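Local coordinates for aminotransferase AspB (Helicobacter pylori 26695, PDB 3EZS), which probably acts as a pyridoxal 5'-phosphate-dependent aminotransferase of class I and II, moving amino groups between amino acids and keto acids, at residues I78-N83 with S207-C212; S178-A183 with A215-F220; N321-L326 with T334-Y339; L352-D357 with K363-I368. One frame throughout, in Å; residues are numbered along the deposited sequence. Where two conformers were deposited one is given.

Contact 1. Residues I78-N83 with S207-C212; sequences IELKEN and SLLEAC
Ile78 meets Leu209 and Glu210 through the end of an extended branch: CG1 lies anti to the carbonyl carbon (chi1 -74°) and CD1 continues outward (chi2 171°), which carries the terminal methyl to the first turn of helix 208-214. There CD1 rests on backbone as much as on side chains, 3.6 Å from Leu209 O and 3.7 Å from Glu210 N, and it also lies 3.9 Å from Leu209 CB. The CG methylene of Glu210 borders the same methyl. A second touch joins Leu80 to Leu209; their side chains cross at about a right angle, with Leu80 CD2 3.8 Å from Leu209 CD1. No hydrogen bond spans the two segments, and the contact is van der Waals packing, partly methyl on backbone.

The polar order lies within 207-212. Ser207 and Glu210 form a capping box: Ser207 OG accepts from Leu209 N at 3.2 Å, and Ser207 N donates to Glu210 OE2 at 2.9 Å, meeting the carboxylate from above its plane. This reciprocal pair ties down the carboxylate of Glu210, whose CG faces Ile78, and Glu194 adds bonds to Ser207 OG and Leu208 N. Through the Ile78 and Leu80 methyls the loop between helix 62-76 and strand 85-88 lies against the start of helix 208-214, with Phe72 and Phe76 of helix 62-76, Phe220 of the loop before strand 223-228, and Val225 of that strand packed around them.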
# COMPACT_ATOMS: atom_id res chain seq x y z
N ILE A 78 13.40 14.39 -21.11
CA ILE A 78 13.25 15.36 -20.04
C ILE A 78 14.10 14.86 -18.88
O ILE A 78 14.07 13.67 -18.55
CB ILE A 78 11.78 15.47 -19.59
CG1 ILE A 78 10.97 16.23 -20.64
CG2 ILE A 78 11.66 16.20 -18.27
CD1 ILE A 78 9.48 16.19 -20.38
N GLU A 79 14.85 15.76 -18.26
CA GLU A 79 15.69 15.40 -17.12
C GLU A 79 14.99 15.88 -15.88
O GLU A 79 15.04 17.06 -15.54
CB GLU A 79 17.07 16.02 -17.26
CG GLU A 79 18.08 15.49 -16.27
CD GLU A 79 19.52 15.57 -16.78
OE1 GLU A 79 19.83 16.46 -17.61
OE2 GLU A 79 20.34 14.71 -16.37
N LEU A 80 14.31 14.97 -15.22
CA LEU A 80 13.60 15.29 -14.01
C LEU A 80 14.58 15.51 -12.87
O LEU A 80 15.57 14.79 -12.73
CB LEU A 80 12.64 14.17 -13.63
CG LEU A 80 11.44 13.94 -14.55
CD1 LEU A 80 10.77 12.64 -14.17
CD2 LEU A 80 10.43 15.13 -14.53
N LYS A 81 14.29 16.54 -12.08
CA LYS A 81 15.07 16.87 -10.90
C LYS A 81 14.70 15.87 -9.80
O LYS A 81 13.68 15.20 -9.88
CB LYS A 81 14.79 18.32 -10.49
CG LYS A 81 15.25 19.30 -11.58
CD LYS A 81 14.82 20.72 -11.35
CE LYS A 81 15.30 21.62 -12.50
NZ LYS A 81 14.58 21.35 -13.78
N GLU A 82 15.54 15.78 -8.78
CA GLU A 82 15.34 14.83 -7.70
C GLU A 82 14.03 14.95 -6.93
O GLU A 82 13.52 13.94 -6.47
CB GLU A 82 16.54 14.85 -6.74
CG GLU A 82 17.85 14.34 -7.41
CD GLU A 82 19.06 14.37 -6.47
OE1 GLU A 82 18.91 14.75 -5.28
OE2 GLU A 82 20.17 14.03 -6.93
N ASN A 83 13.51 16.16 -6.78
CA ASN A 83 12.24 16.36 -6.08
C ASN A 83 11.03 16.37 -7.05
O ASN A 83 9.90 16.69 -6.66
CB ASN A 83 12.28 17.62 -5.18
CG ASN A 83 12.63 18.90 -5.94
OD1 ASN A 83 12.96 18.87 -7.12
ND2 ASN A 83 12.58 20.03 -5.24
N SER A 207 4.33 12.45 -23.51
CA SER A 207 3.97 12.64 -22.10
C SER A 207 3.41 14.05 -21.93
O SER A 207 3.79 14.96 -22.64
CB SER A 207 5.18 12.51 -21.19
OG SER A 207 4.85 12.84 -19.85
N LEU A 208 2.52 14.21 -20.97
CA LEU A 208 1.98 15.51 -20.61
C LEU A 208 3.08 16.47 -20.10
O LEU A 208 2.93 17.70 -20.17
CB LEU A 208 0.86 15.32 -19.55
CG LEU A 208 0.14 16.52 -18.92
CD1 LEU A 208 -0.53 17.42 -19.99
CD2 LEU A 208 -0.90 16.05 -17.88
N LEU A 209 4.18 15.93 -19.57
CA LEU A 209 5.30 16.79 -19.12
C LEU A 209 6.06 17.39 -20.31
O LEU A 209 6.70 18.47 -20.19
CB LEU A 209 6.26 16.08 -18.15
CG LEU A 209 5.68 15.54 -16.83
CD1 LEU A 209 6.81 15.22 -15.83
CD2 LEU A 209 4.69 16.51 -16.19
N GLU A 210 5.98 16.75 -21.47
CA GLU A 210 6.57 17.33 -22.70
C GLU A 210 5.77 18.58 -23.12
O GLU A 210 6.33 19.55 -23.62
CB GLU A 210 6.56 16.34 -23.85
CG GLU A 210 7.36 15.08 -23.64
CD GLU A 210 7.33 14.17 -24.88
OE1 GLU A 210 7.76 14.64 -25.94
OE2 GLU A 210 6.89 13.00 -24.80
N ALA A 211 4.45 18.52 -22.93
CA ALA A 211 3.58 19.65 -23.23
C ALA A 211 3.93 20.82 -22.32
O ALA A 211 3.92 21.99 -22.73
CB ALA A 211 2.09 19.23 -23.05
N CYS A 212 4.26 20.50 -21.08
CA CYS A 212 4.66 21.47 -20.10
C CYS A 212 5.88 22.25 -20.54
O CYS A 212 5.92 23.47 -20.40
CB CYS A 212 4.92 20.80 -18.74
SG CYS A 212 3.42 20.40 -17.80

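Contact 2. Residues S178-A183 with A215-F220; sequences SWVKLA and AGNEAF
Val180 directs CG1 from helix 173-186 at two residues of the loop 215-220, touching the methyl of Ala215 and the amide of Asn217. With CG1 anti to the backbone N (chi1 166°), this branch faces the loop, and Val180 CG1 comes to 4.0 Å from Ala215 CB. The Asn217 side chain runs at a slant to that of Val180, and its ND2 is 3.9 Å from Val180 CG1, an apolar touch on a polar atom. That amide nitrogen donates to the carbonyl oxygen of Lys221, which helps to hold the side chain beside the valine.

Lys181 flanks Ala215 at the exposed margin. Its chain is extended until a bend at the last torsion (chi4 -65°), which leaves NZ 4.0 Å from Ala215 O, a loose approach between polar atoms. Asn217 also opens a type I beta turn, closed by Phe220 N bonding to Asn217 O at 2.9 Å.

Val180 additionally packs on Leu208 of helix 208-214, while Trp179 is turned to strands 157-160 and 189-193. Such packing of successive helices and their connecting loops on the parallel strands of a mixed seven-stranded sheet belongs to the large domain of fold-type I pyridoxal phosphate enzymes.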
# COMPACT_ATOMS: atom_id res chain seq x y z
N SER A 178 -2.89 22.47 -24.71
CA SER A 178 -4.14 23.18 -24.40
C SER A 178 -4.60 22.90 -22.98
O SER A 178 -5.01 23.81 -22.27
CB SER A 178 -5.26 22.80 -25.36
OG SER A 178 -4.96 23.20 -26.68
N TRP A 179 -4.53 21.63 -22.57
CA TRP A 179 -4.91 21.25 -21.22
C TRP A 179 -4.00 21.89 -20.18
O TRP A 179 -4.49 22.35 -19.16
CB TRP A 179 -4.92 19.74 -21.03
CG TRP A 179 -6.16 19.06 -21.49
CD1 TRP A 179 -6.32 18.29 -22.59
CD2 TRP A 179 -7.45 19.09 -20.84
NE1 TRP A 179 -7.60 17.83 -22.67
CE2 TRP A 179 -8.32 18.30 -21.61
CE3 TRP A 179 -7.93 19.68 -19.66
CZ2 TRP A 179 -9.66 18.10 -21.25
CZ3 TRP A 179 -9.27 19.49 -19.32
CH2 TRP A 179 -10.12 18.70 -20.11
N VAL A 180 -2.70 21.92 -20.44
CA VAL A 180 -1.78 22.54 -19.49
C VAL A 180 -2.15 24.02 -19.30
O VAL A 180 -2.24 24.51 -18.18
CB VAL A 180 -0.30 22.38 -19.94
CG1 VAL A 180 0.63 23.31 -19.14
CG2 VAL A 180 0.14 20.93 -19.81
N LYS A 181 -2.39 24.71 -20.41
CA LYS A 181 -2.77 26.12 -20.35
C LYS A 181 -4.09 26.35 -19.60
O LYS A 181 -4.23 27.33 -18.86
CB LYS A 181 -2.84 26.71 -21.76
CG LYS A 181 -1.46 26.82 -22.43
CD LYS A 181 -1.54 27.42 -23.83
CE LYS A 181 -0.17 27.53 -24.50
NZ LYS A 181 0.73 28.50 -23.81
N LEU A 182 -5.06 25.46 -19.79
CA LEU A 182 -6.32 25.56 -19.04
C LEU A 182 -6.08 25.34 -17.53
O LEU A 182 -6.60 26.09 -16.70
CB LEU A 182 -7.34 24.57 -19.57
CG LEU A 182 -7.86 24.93 -20.97
CD1 LEU A 182 -8.68 23.78 -21.54
CD2 LEU A 182 -8.66 26.25 -20.96
N ALA A 183 -5.26 24.35 -17.18
CA ALA A 183 -4.91 24.07 -15.79
C ALA A 183 -4.28 25.30 -15.13
O ALA A 183 -4.57 25.61 -13.98
CB ALA A 183 -3.95 22.88 -15.72
N ALA A 215 4.85 24.64 -23.25
CA ALA A 215 3.82 25.62 -22.87
C ALA A 215 4.34 26.62 -21.86
O ALA A 215 3.54 27.29 -21.22
CB ALA A 215 2.61 24.90 -22.29
N GLY A 216 5.67 26.72 -21.71
CA GLY A 216 6.27 27.63 -20.73
C GLY A 216 6.07 27.23 -19.26
O GLY A 216 6.06 28.09 -18.38
N ASN A 217 5.93 25.93 -19.00
CA ASN A 217 5.67 25.42 -17.66
C ASN A 217 6.67 24.32 -17.29
O ASN A 217 6.31 23.21 -16.89
CB ASN A 217 4.22 24.91 -17.57
CG ASN A 217 3.84 24.49 -16.17
OD1 ASN A 217 4.29 25.08 -15.19
ND2 ASN A 217 3.01 23.46 -16.07
N GLU A 218 7.94 24.70 -17.39
CA GLU A 218 9.08 23.84 -17.16
C GLU A 218 9.22 23.34 -15.71
O GLU A 218 9.92 22.37 -15.44
CB GLU A 218 10.33 24.60 -17.63
CG GLU A 218 11.62 23.81 -17.65
N ALA A 219 8.54 24.00 -14.77
CA ALA A 219 8.50 23.57 -13.36
C ALA A 219 7.38 22.56 -13.09
O ALA A 219 7.28 22.00 -11.99
CB ALA A 219 8.35 24.78 -12.42
N PHE A 220 6.54 22.34 -14.11
CA PHE A 220 5.43 21.39 -14.05
C PHE A 220 4.38 21.76 -13.00
O PHE A 220 3.77 20.88 -12.40
CB PHE A 220 5.93 19.95 -13.81
CG PHE A 220 7.10 19.57 -14.67
CD1 PHE A 220 6.98 19.56 -16.06
CD2 PHE A 220 8.32 19.20 -14.09
CE1 PHE A 220 8.06 19.21 -16.88
CE2 PHE A 220 9.40 18.83 -14.90
CZ PHE A 220 9.27 18.85 -16.31

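Contact 3. Residues N321-L326 with T334-Y339; sequences NFAKTL and TLPALY
Ala323 and Thr334 meet at the closest approach of the two backbones, with Thr334 OG1 3.7 Å from Ala323 CB. The same alanine methyl lies against the proline ring, Ala323 CB to Pro336 CG being 3.9 Å. One turn on, Leu326 crosses Thr334 at about a right angle and its CD2 comes very near Thr334 CG2; Leu326 was modelled in two conformers, so little should be read into the closeness of that pair.

A water bridges the two segments beside these contacts. It donates to Ala323 O at 2.8 Å and accepts from Thr334 OG1 at 3.1 Å, with OG1 placed between the backbone N and the carbonyl carbon (chi1 68°), on the side of the water.

Further out, Thr325 OG1 and Thr325 N both donate to Asn321 O, from opposite faces of its plane. Pro336 CB lies over one face of the Tyr339 ring, toward its rim, while Leu335 pairs through its backbone with Arg351 of strand 349-353. Between 321-326 and 334-336 the join is apolar contact plus one water, through which the buried Ala323 O and Thr334 OG1 are linked, and Tyr339 OH adds a direct bond to Glu320 at the start of the helix.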
# COMPACT_ATOMS: atom_id res chain seq x y z
N ASN A 321 -25.20 -8.12 -25.68
CA ASN A 321 -25.69 -9.16 -26.55
C ASN A 321 -24.62 -9.81 -27.42
O ASN A 321 -24.66 -11.03 -27.65
CB ASN A 321 -26.81 -8.62 -27.44
CG ASN A 321 -28.08 -8.33 -26.65
OD1 ASN A 321 -28.19 -8.67 -25.47
ND2 ASN A 321 -29.05 -7.72 -27.31
N PHE A 322 -23.68 -9.00 -27.92
CA PHE A 322 -22.59 -9.50 -28.75
C PHE A 322 -21.68 -10.40 -27.91
O PHE A 322 -21.24 -11.44 -28.37
CB PHE A 322 -21.79 -8.33 -29.34
CG PHE A 322 -20.74 -8.74 -30.35
CD1 PHE A 322 -21.07 -8.92 -31.68
CD2 PHE A 322 -19.42 -8.91 -29.97
CE1 PHE A 322 -20.10 -9.29 -32.61
CE2 PHE A 322 -18.45 -9.26 -30.90
CZ PHE A 322 -18.80 -9.47 -32.22
N ALA A 323 -21.42 -10.00 -26.67
CA ALA A 323 -20.57 -10.79 -25.77
C ALA A 323 -21.19 -12.15 -25.51
O ALA A 323 -20.48 -13.14 -25.53
CB ALA A 323 -20.32 -10.06 -24.43
N LYS A 324 -22.51 -12.19 -25.27
CA LYS A 324 -23.26 -13.42 -25.00
C LYS A 324 -23.22 -14.36 -26.17
O LYS A 324 -22.93 -15.54 -25.99
CB LYS A 324 -24.74 -13.12 -24.63
CG LYS A 324 -25.01 -12.95 -23.12
CD LYS A 324 -26.20 -12.02 -22.78
CE LYS A 324 -27.49 -12.29 -23.54
NZ LYS A 324 -28.48 -11.18 -23.33
N THR A 325 -23.53 -13.84 -27.36
CA THR A 325 -23.51 -14.62 -28.59
C THR A 325 -22.14 -15.22 -28.88
O THR A 325 -22.03 -16.42 -29.19
CB THR A 325 -23.95 -13.77 -29.82
OG1 THR A 325 -25.25 -13.25 -29.59
CG2 THR A 325 -23.99 -14.63 -31.11
N LEU A 326 -21.09 -14.40 -28.77
CA LEU A 326 -19.75 -14.88 -29.06
C LEU A 326 -19.30 -15.97 -28.06
O LEU A 326 -18.68 -16.95 -28.45
CB LEU A 326 -18.78 -13.69 -29.07
CG LEU A 326 -17.37 -13.91 -29.60
CD1 LEU A 326 -17.36 -14.24 -31.08
CD2 LEU A 326 -16.53 -12.68 -29.33
N THR A 334 -15.33 -11.51 -24.41
CA THR A 334 -15.11 -10.09 -24.69
C THR A 334 -15.78 -9.28 -23.58
O THR A 334 -16.66 -9.80 -22.88
CB THR A 334 -15.64 -9.70 -26.09
OG1 THR A 334 -17.08 -9.76 -26.12
CG2 THR A 334 -15.05 -10.63 -27.20
N LEU A 335 -15.38 -8.03 -23.41
CA LEU A 335 -15.90 -7.16 -22.36
C LEU A 335 -16.83 -6.07 -22.93
O LEU A 335 -16.37 -5.18 -23.66
CB LEU A 335 -14.73 -6.48 -21.62
CG LEU A 335 -15.06 -5.50 -20.46
CD1 LEU A 335 -15.80 -6.23 -19.29
CD2 LEU A 335 -13.79 -4.79 -19.95
N PRO A 336 -18.13 -6.13 -22.61
CA PRO A 336 -19.01 -5.04 -23.00
C PRO A 336 -18.52 -3.74 -22.36
O PRO A 336 -18.28 -3.70 -21.14
CB PRO A 336 -20.36 -5.45 -22.40
CG PRO A 336 -20.30 -6.88 -22.22
CD PRO A 336 -18.87 -7.19 -21.90
N ALA A 337 -18.36 -2.69 -23.18
CA ALA A 337 -17.85 -1.40 -22.70
C ALA A 337 -18.80 -0.69 -21.74
O ALA A 337 -18.38 0.24 -21.03
CB ALA A 337 -17.45 -0.49 -23.86
N LEU A 338 -20.06 -1.12 -21.71
CA LEU A 338 -21.05 -0.57 -20.80
C LEU A 338 -20.55 -0.69 -19.37
O LEU A 338 -20.71 0.24 -18.55
CB LEU A 338 -22.37 -1.31 -20.97
CG LEU A 338 -23.63 -0.77 -20.29
CD1 LEU A 338 -24.20 0.47 -21.06
CD2 LEU A 338 -24.67 -1.91 -20.21
N TYR A 339 -19.88 -1.81 -19.08
CA TYR A 339 -19.35 -2.11 -17.76
C TYR A 339 -18.15 -1.26 -17.35
O TYR A 339 -17.70 -1.36 -16.22
CB TYR A 339 -18.98 -3.60 -17.63
CG TYR A 339 -20.07 -4.58 -17.99
CD1 TYR A 339 -21.43 -4.26 -17.87
CD2 TYR A 339 -19.75 -5.88 -18.35
CE1 TYR A 339 -22.43 -5.17 -18.17
CE2 TYR A 339 -20.74 -6.82 -18.64
CZ TYR A 339 -22.08 -6.46 -18.56
OH TYR A 339 -23.06 -7.37 -18.87
O HOH W 1 -17.72 -12.78 -25.65

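Contact 4. Residues L352-D357 with K363-I368; sequences LALVYD and KPLEII
Leu365 pushes its CD2 methyl between Leu352 and Leu354, the two leucines that strand 349-353 and the residues just after it offer to helix 358-372. This one methyl lies 4.0 Å from Leu352 CD1 and also 4.0 Å from Leu354 CD2, so it fills the hollow between their ends. Its two neighbours receive it differently: Leu365 and Leu352 slide past each other in opposite directions, whereas Leu354 is met at a slant.

One turn along the helix, Ile368 provides the second bump. With CG1 anti to the carbonyl carbon (chi1 -72°) and the chain extended beyond it, CD1 becomes the leading point of the side chain. Ile368 and Leu352 approach tip to tip, and the isoleucine methyl sits at the fork of the leucine, Ile368 CD1 being 4.0 Å from Leu352 CD2 and equally far from CD1 of that residue. Leu352 is therefore shared by both helix residues: its CD1 touches each of them, and of the two its CD2 touches Ile368 alone. The spacings, all near 4.0 Å, are those of ordinary van der Waals packing, with no hydrogen bond between the segments.

Leu354 is the centre of an inverse gamma turn, where the chain departs from the strand, and its carbonyl oxygen accepts from Asn292 of helix 280-299. Around the leucines and Ile368 the core continues: Val312 and Leu314 of strand 311-315 lie on the sheet side, Phe322 and Leu326 of helix 319-330 adjoin Ile368, and Ile299 of helix 280-299 with Phe300 just beyond it packs against Leu365.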
# COMPACT_ATOMS: atom_id res chain seq x y z
N LEU A 352 -11.69 -5.43 -26.48
CA LEU A 352 -10.86 -6.61 -26.69
C LEU A 352 -9.44 -6.26 -26.18
O LEU A 352 -8.92 -5.19 -26.50
CB LEU A 352 -10.77 -6.96 -28.18
CG LEU A 352 -12.02 -7.18 -29.06
CD1 LEU A 352 -11.58 -7.61 -30.45
CD2 LEU A 352 -12.96 -8.20 -28.49
N ALA A 353 -8.84 -7.17 -25.40
CA ALA A 353 -7.51 -6.97 -24.82
C ALA A 353 -6.55 -7.91 -25.54
O ALA A 353 -6.58 -9.11 -25.31
CB ALA A 353 -7.54 -7.26 -23.29
N LEU A 354 -5.71 -7.35 -26.42
CA LEU A 354 -4.82 -8.17 -27.25
C LEU A 354 -3.53 -8.49 -26.49
O LEU A 354 -2.44 -8.04 -26.84
CB LEU A 354 -4.56 -7.47 -28.59
CG LEU A 354 -5.80 -7.03 -29.37
CD1 LEU A 354 -5.37 -6.57 -30.73
CD2 LEU A 354 -6.90 -8.11 -29.49
N VAL A 355 -3.69 -9.33 -25.48
CA VAL A 355 -2.61 -9.65 -24.54
C VAL A 355 -1.95 -11.01 -24.78
O VAL A 355 -1.26 -11.53 -23.90
CB VAL A 355 -3.13 -9.50 -23.07
CG1 VAL A 355 -3.56 -8.05 -22.82
CG2 VAL A 355 -4.29 -10.46 -22.78
N TYR A 356 -2.12 -11.56 -25.99
CA TYR A 356 -1.51 -12.84 -26.34
C TYR A 356 -0.48 -12.65 -27.45
O TYR A 356 -0.47 -11.63 -28.13
CB TYR A 356 -2.57 -13.83 -26.82
CG TYR A 356 -3.56 -14.18 -25.76
CD1 TYR A 356 -4.69 -13.41 -25.58
CD2 TYR A 356 -3.37 -15.27 -24.93
CE1 TYR A 356 -5.60 -13.71 -24.63
CE2 TYR A 356 -4.28 -15.58 -23.94
CZ TYR A 356 -5.41 -14.78 -23.80
OH TYR A 356 -6.35 -15.05 -22.83
N ASP A 357 0.39 -13.65 -27.63
CA ASP A 357 1.34 -13.61 -28.73
C ASP A 357 0.54 -13.56 -30.05
O ASP A 357 -0.47 -14.25 -30.20
CB ASP A 357 2.29 -14.81 -28.70
CG ASP A 357 3.52 -14.61 -29.56
OD1 ASP A 357 3.90 -13.44 -29.85
OD2 ASP A 357 4.11 -15.64 -29.94
N LYS A 363 -6.92 -16.50 -35.58
CA LYS A 363 -8.18 -17.20 -35.68
C LYS A 363 -9.30 -16.50 -34.91
O LYS A 363 -10.31 -16.15 -35.51
CB LYS A 363 -8.03 -18.68 -35.25
CG LYS A 363 -9.27 -19.54 -35.46
CD LYS A 363 -9.59 -19.70 -36.94
CE LYS A 363 -10.80 -20.58 -37.17
NZ LYS A 363 -11.08 -20.69 -38.63
N PRO A 364 -9.16 -16.33 -33.58
CA PRO A 364 -10.26 -15.68 -32.85
C PRO A 364 -10.69 -14.30 -33.36
O PRO A 364 -11.88 -13.99 -33.32
CB PRO A 364 -9.71 -15.54 -31.43
CG PRO A 364 -8.28 -15.81 -31.52
CD PRO A 364 -8.08 -16.72 -32.66
N LEU A 365 -9.75 -13.49 -33.83
CA LEU A 365 -10.11 -12.15 -34.33
C LEU A 365 -10.90 -12.26 -35.62
O LEU A 365 -11.83 -11.48 -35.83
CB LEU A 365 -8.87 -11.25 -34.50
CG LEU A 365 -8.08 -10.86 -33.24
CD1 LEU A 365 -6.85 -10.04 -33.63
CD2 LEU A 365 -8.95 -10.09 -32.27
N GLU A 366 -10.54 -13.21 -36.48
CA GLU A 366 -11.31 -13.44 -37.72
C GLU A 366 -12.74 -13.89 -37.42
O GLU A 366 -13.71 -13.44 -38.07
CB GLU A 366 -10.61 -14.47 -38.61
CG GLU A 366 -9.35 -13.89 -39.25
CD GLU A 366 -8.58 -14.87 -40.14
OE1 GLU A 366 -8.88 -16.10 -40.16
OE2 GLU A 366 -7.66 -14.38 -40.85
N ILE A 367 -12.86 -14.77 -36.43
CA ILE A 367 -14.15 -15.29 -36.01
C ILE A 367 -15.02 -14.14 -35.52
O ILE A 367 -16.18 -14.00 -35.94
CB ILE A 367 -13.97 -16.35 -34.90
CG1 ILE A 367 -13.34 -17.62 -35.49
CG2 ILE A 367 -15.30 -16.74 -34.30
CD1 ILE A 367 -12.93 -18.66 -34.45
N ILE A 368 -14.45 -13.31 -34.65
CA ILE A 368 -15.16 -12.15 -34.15
C ILE A 368 -15.71 -11.32 -35.30
O ILE A 368 -16.88 -10.95 -35.29
CB ILE A 368 -14.24 -11.30 -33.24
CG1 ILE A 368 -14.01 -12.02 -31.90
CG2 ILE A 368 -14.87 -9.89 -32.96
CD1 ILE A 368 -12.94 -11.35 -30.95

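In the fold
The contacts fall into two touching pairs on opposite sides of the chain's centre. Contacts 1 and 2 share the surroundings of helix 208-214 beside the seven-stranded sheet: their centres are 11 Å apart, and the helix capped in contact 1 runs on into the loop of contact 2. The centres of contacts 3 and 4 are 14 Å apart, on neighbouring strands of the small antiparallel sheet, where helices 319-330 and 358-372 also meet. Contacts 1, 3 and 4 are buried; contact 2 reaches the surface through its lysine. Contact 4 is wholly aliphatic, contact 1 involves backbone atoms and contact 2 an asparagine amide, while contact 3 alone has a polar bridge, through water.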